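Local coordinates for B-cell lymphoma 3 protein (Homo sapiens, PDB 1K1A), which regulates transcription of NF-kappa-B target genes, inhibiting nuclear entry of the p50 subunit in the cytoplasm and acting as a transcriptional activator in the nucleus, at residues S149-P153 against L154-V158; S210-N213 against C214-T218. All blocks are in the same frame, centred on the assembly; numbering follows the deposited sequence.

Contact 1. Residues S149-P153 against L154-V158; sequences SGRSP and LIHAV
Ser152 and His156 are joined where the chain turns into helix 153-159: the His156 N-H meets Ser152 O at 3.2 Å, nearly straight (168°) and in the carbonyl plane, and Pro153 O takes the Ala157 N-H at 2.9 Å, both the i to i+4 bonds of a first helical turn with Ser152 as N-cap. Over this turn Arg151 folds back on the His156 ring. Its CB stands over one ring face, 4.0 Å from the ring centroid, a CH-pi contact. In the conformer described (a second was modelled), bends at chi2 and chi3 place His156 CE1 3.4 Å above the guanidinium's centre, the two planes 40° apart. Arg151 NH2 and His156 ND1 approach closely without a hydrogen bond; the charge is paired with Glu159. Ile155 CG2 packs on the aliphatic stem, 3.8 Å from Arg151 CG, and lies near the guanidinium plane, at its edge. Asp146 fixes the ring's far nitrogen, its OD1 bonding His156 NE2 while OD2 takes Ser149 OG. Ser152-Pro153-Leu154 corresponds to Thr-Pro-Leu of the ankyrin Thr-Pro-Leu-His motif, with Ile155 at the histidine position. Pro153 and Ala157 lean on helix 119-126 of the preceding repeat, Leu154 touches helix 163-171, and Val158 reaches helix 186-193.

Contact 2. Residues S210-N213 against C214-T218; sequences SLKN and CHNDT
Backbone bonds close the turn: Asn216 N bonds Asn213 O at 2.8 Å across the type I turn 213-216, and Asn213 N bonds Asp217 O at 2.9 Å. Side-chain to backbone bonds add to these. Asn213 CG sits between its backbone N and carbonyl carbon (chi1 62°), which swings OD1 over the turn to accept from Asp217 N at 2.9 Å, the donor lying above the amide plane, and more weakly from His215 N. Lys212, curled at chi3 and chi4, arches over the turn from outside to bring NZ 2.7 Å from Asn216 O, again above the carbonyl plane. Among side chains, His215 ND1 donates to Asp217 OD2 at 3.1 Å, in the ring plane but from above the carboxylate. A water accepts from Asn213 ND2 and donates to that same OD2; ND2 also bonds Ser184. An alanine at Asn213 would remove the amide, and the N-H groups of Asp217 and His215 would probably lose their shared acceptor. The type I turn, Asn216 at positive phi and the Asn213 N to Asp217 O bond are consistent with the hairpin loop joining ankyrin repeats, held chiefly by polar bonds; the lysine ammonium may polarise the Asn216 carbonyl.

In the fold
Contacts 1 and 2 follow one another along the ankyrin stack, at the start of repeat 5 and at the junction of repeats 6 and 7. Their centres lie about 17 Å apart and their nearest atoms about 9 Å, so they do not touch. Both lie on the same side of the chain's centre, but contact 1 is buried, centred about 12 Å from it, whereas contact 2 is on the surface, about 29 Å from the chain's centre. Residues 149-153 lead into a repeat's first helix, while 210-218 form a turn in the loop between helices 196-204 and 226-232. Helices 163-171, 186-193 and 196-204 lie between them in sequence, and Val158 of contact 1 touches the second. No ligand or active site is involved.

Contact 1. Residues S149-P153 against L154-V158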
loop_
_atom_site.group_PDB
_atom_site.type_symbol
_atom_site.label_atom_id
_atom_site.label_comp_id
_atom_site.label_asym_id
_atom_site.label_seq_id
_atom_site.Cartn_x
_atom_site.Cartn_y
_atom_site.Cartn_z
ATOM N N SER A 149 11.770 7.426 4.898
ATOM C CA SER A 149 12.473 6.578 5.851
ATOM C C SER A 149 13.507 5.658 5.227
ATOM O O SER A 149 14.387 5.142 5.922
ATOM C CB SER A 149 11.460 5.744 6.628
ATOM O OG SER A 149 10.599 5.037 5.738
ATOM N N GLY A 150 13.398 5.444 3.919
ATOM C CA GLY A 150 14.275 4.523 3.223
ATOM C C GLY A 150 14.010 3.075 3.618
ATOM O O GLY A 150 14.871 2.214 3.454
ATOM N N ARG A 151 12.813 2.809 4.134
ATOM C CA ARG A 151 12.444 1.473 4.608
ATOM C C ARG A 151 11.597 0.680 3.610
ATOM O O ARG A 151 10.666 1.217 3.022
ATOM C CB ARG A 151 11.664 1.587 5.917
ATOM C CG ARG A 151 12.504 2.063 7.090
ATOM C CD ARG A 151 11.796 3.059 7.995
ATOM N NE ARG A 151 10.716 2.459 8.771
ATOM C CZ ARG A 151 9.717 3.144 9.302
ATOM N NH1 ARG A 151 9.647 4.457 9.133
ATOM N NH2 ARG A 151 8.781 2.519 10.003
ATOM N N SER A 152 11.924 -0.602 3.447
ATOM C CA SER A 152 11.127 -1.510 2.615
ATOM C C SER A 152 9.913 -1.914 3.430
ATOM O O SER A 152 9.898 -1.722 4.635
ATOM C CB SER A 152 11.944 -2.753 2.257
ATOM O OG SER A 152 12.231 -3.522 3.417
ATOM N N PRO A 153 8.880 -2.437 2.779
ATOM C CA PRO A 153 7.698 -2.941 3.492
ATOM C C PRO A 153 8.062 -3.943 4.600
ATOM O O PRO A 153 7.425 -3.948 5.656
ATOM C CB PRO A 153 6.904 -3.632 2.384
ATOM C CG PRO A 153 7.254 -2.843 1.152
ATOM C CD PRO A 153 8.727 -2.537 1.317
ATOM N N LEU A 154 9.073 -4.772 4.365
ATOM C CA LEU A 154 9.473 -5.759 5.369
ATOM C C LEU A 154 9.900 -5.093 6.677
ATOM O O LEU A 154 9.516 -5.526 7.770
ATOM C CB LEU A 154 10.595 -6.660 4.844
ATOM C CG LEU A 154 11.074 -7.736 5.834
ATOM C CD1 LEU A 154 9.917 -8.617 6.286
ATOM C CD2 LEU A 154 12.193 -8.574 5.239
ATOM N N ILE A 155 10.691 -4.038 6.567
ATOM C CA ILE A 155 11.163 -3.339 7.755
ATOM C C ILE A 155 9.990 -2.666 8.467
ATOM O O ILE A 155 9.884 -2.718 9.701
ATOM C CB ILE A 155 12.298 -2.352 7.392
ATOM C CG1 ILE A 155 13.550 -3.139 6.983
ATOM C CG2 ILE A 155 12.600 -1.415 8.557
ATOM C CD1 ILE A 155 14.614 -2.329 6.260
ATOM N N HIS A 156 9.075 -2.089 7.690
ATOM C CA HIS A 156 7.873 -1.503 8.263
ATOM C C HIS A 156 7.130 -2.560 9.075
ATOM O O HIS A 156 6.721 -2.305 10.209
ATOM C CB HIS A 156 6.952 -0.942 7.163
ATOM C CG HIS A 156 7.393 0.385 6.617
ATOM N ND1 HIS A 156 7.301 1.556 7.341
ATOM C CD2 HIS A 156 7.902 0.729 5.410
ATOM C CE1 HIS A 156 7.747 2.562 6.608
ATOM N NE2 HIS A 156 8.112 2.089 5.430
ATOM N N ALA A 157 6.970 -3.750 8.496
ATOM C CA ALA A 157 6.259 -4.845 9.158
ATOM C C ALA A 157 6.940 -5.265 10.462
ATOM O O ALA A 157 6.268 -5.546 11.464
ATOM C CB ALA A 157 6.133 -6.050 8.220
ATOM N N VAL A 158 8.267 -5.318 10.443
ATOM C CA VAL A 158 9.024 -5.696 11.636
ATOM C C VAL A 158 8.864 -4.653 12.741
ATOM O O VAL A 158 8.668 -5.001 13.907
ATOM C CB VAL A 158 10.512 -5.924 11.328
ATOM C CG1 VAL A 158 11.318 -6.013 12.612
ATOM C CG2 VAL A 158 10.687 -7.190 10.508
#

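Contact 2. Residues S210-N213 against C214-T218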
loop_
_atom_site.group_PDB
_atom_site.type_symbol
_atom_site.label_atom_id
_atom_site.label_comp_id
_atom_site.label_asym_id
_atom_site.label_seq_id
_atom_site.Cartn_x
_atom_site.Cartn_y
_atom_site.Cartn_z
ATOM N N SER A 210 25.602 -10.603 10.869
ATOM C CA SER A 210 26.919 -9.960 10.899
ATOM C C SER A 210 26.891 -8.602 10.201
ATOM O O SER A 210 27.905 -7.911 10.117
ATOM C CB SER A 210 27.962 -10.849 10.229
ATOM O OG SER A 210 27.812 -10.820 8.815
ATOM N N LEU A 211 25.723 -8.225 9.699
ATOM C CA LEU A 211 25.572 -6.970 8.978
ATOM C C LEU A 211 25.726 -5.774 9.915
ATOM O O LEU A 211 25.020 -5.666 10.914
ATOM C CB LEU A 211 24.210 -6.931 8.295
ATOM C CG LEU A 211 23.965 -5.776 7.338
ATOM C CD1 LEU A 211 25.023 -5.747 6.239
ATOM C CD2 LEU A 211 22.575 -5.902 6.751
ATOM N N LYS A 212 26.658 -4.883 9.590
ATOM C CA LYS A 212 26.925 -3.710 10.429
ATOM C C LYS A 212 26.134 -2.485 9.987
ATOM O O LYS A 212 25.935 -2.267 8.791
ATOM C CB LYS A 212 28.417 -3.372 10.414
ATOM C CG LYS A 212 29.333 -4.520 10.789
ATOM C CD LYS A 212 30.801 -4.090 10.717
ATOM C CE LYS A 212 31.133 -3.066 11.779
ATOM N NZ LYS A 212 31.075 -3.648 13.157
ATOM N N ASN A 213 25.650 -1.701 10.950
ATOM C CA ASN A 213 25.010 -0.430 10.627
ATOM C C ASN A 213 26.014 0.713 10.731
ATOM O O ASN A 213 27.211 0.475 10.907
ATOM C CB ASN A 213 23.744 -0.165 11.460
ATOM C CG ASN A 213 24.015 -0.072 12.972
ATOM O OD1 ASN A 213 25.125 0.211 13.415
ATOM N ND2 ASN A 213 22.975 -0.297 13.757
ATOM N N CYS A 214 25.532 1.946 10.617
ATOM C CA CYS A 214 26.427 3.109 10.625
ATOM C C CYS A 214 27.121 3.285 11.969
ATOM O O CYS A 214 28.173 3.922 12.057
ATOM C CB CYS A 214 25.667 4.383 10.262
ATOM S SG CYS A 214 24.301 4.780 11.367
ATOM N N HIS A 215 26.528 2.726 13.015
ATOM C CA HIS A 215 27.109 2.800 14.349
ATOM C C HIS A 215 28.073 1.633 14.542
ATOM O O HIS A 215 28.672 1.477 15.609
ATOM C CB HIS A 215 26.000 2.787 15.415
ATOM C CG HIS A 215 26.487 3.045 16.811
ATOM N ND1 HIS A 215 26.128 2.251 17.882
ATOM C CD2 HIS A 215 27.286 4.014 17.316
ATOM C CE1 HIS A 215 26.691 2.717 18.983
ATOM N NE2 HIS A 215 27.403 3.784 18.666
ATOM N N ASN A 216 28.223 0.822 13.498
ATOM C CA ASN A 216 29.106 -0.348 13.532
ATOM C C ASN A 216 28.536 -1.489 14.375
ATOM O O ASN A 216 29.254 -2.405 14.756
ATOM C CB ASN A 216 30.513 0.026 14.028
ATOM C CG ASN A 216 31.210 1.042 13.127
ATOM O OD1 ASN A 216 32.175 1.697 13.538
ATOM N ND2 ASN A 216 30.729 1.173 11.897
ATOM N N ASP A 217 27.241 -1.428 14.653
ATOM C CA ASP A 217 26.555 -2.464 15.423
ATOM C C ASP A 217 26.006 -3.561 14.505
ATOM O O ASP A 217 25.519 -3.268 13.412
ATOM C CB ASP A 217 25.369 -1.849 16.165
ATOM C CG ASP A 217 25.732 -1.312 17.527
ATOM O OD1 ASP A 217 26.856 -1.564 18.007
ATOM O OD2 ASP A 217 24.934 -0.629 18.198
ATOM N N THR A 218 26.088 -4.817 14.947
ATOM C CA THR A 218 25.426 -5.920 14.244
ATOM C C THR A 218 24.208 -6.307 15.071
ATOM O O THR A 218 24.109 -5.934 16.238
ATOM C CB THR A 218 26.350 -7.151 14.118
ATOM O OG1 THR A 218 26.766 -7.577 15.426
ATOM C CG2 THR A 218 27.644 -6.809 13.403
HETATM O O HOH W 1 22.954 0.360 16.687
#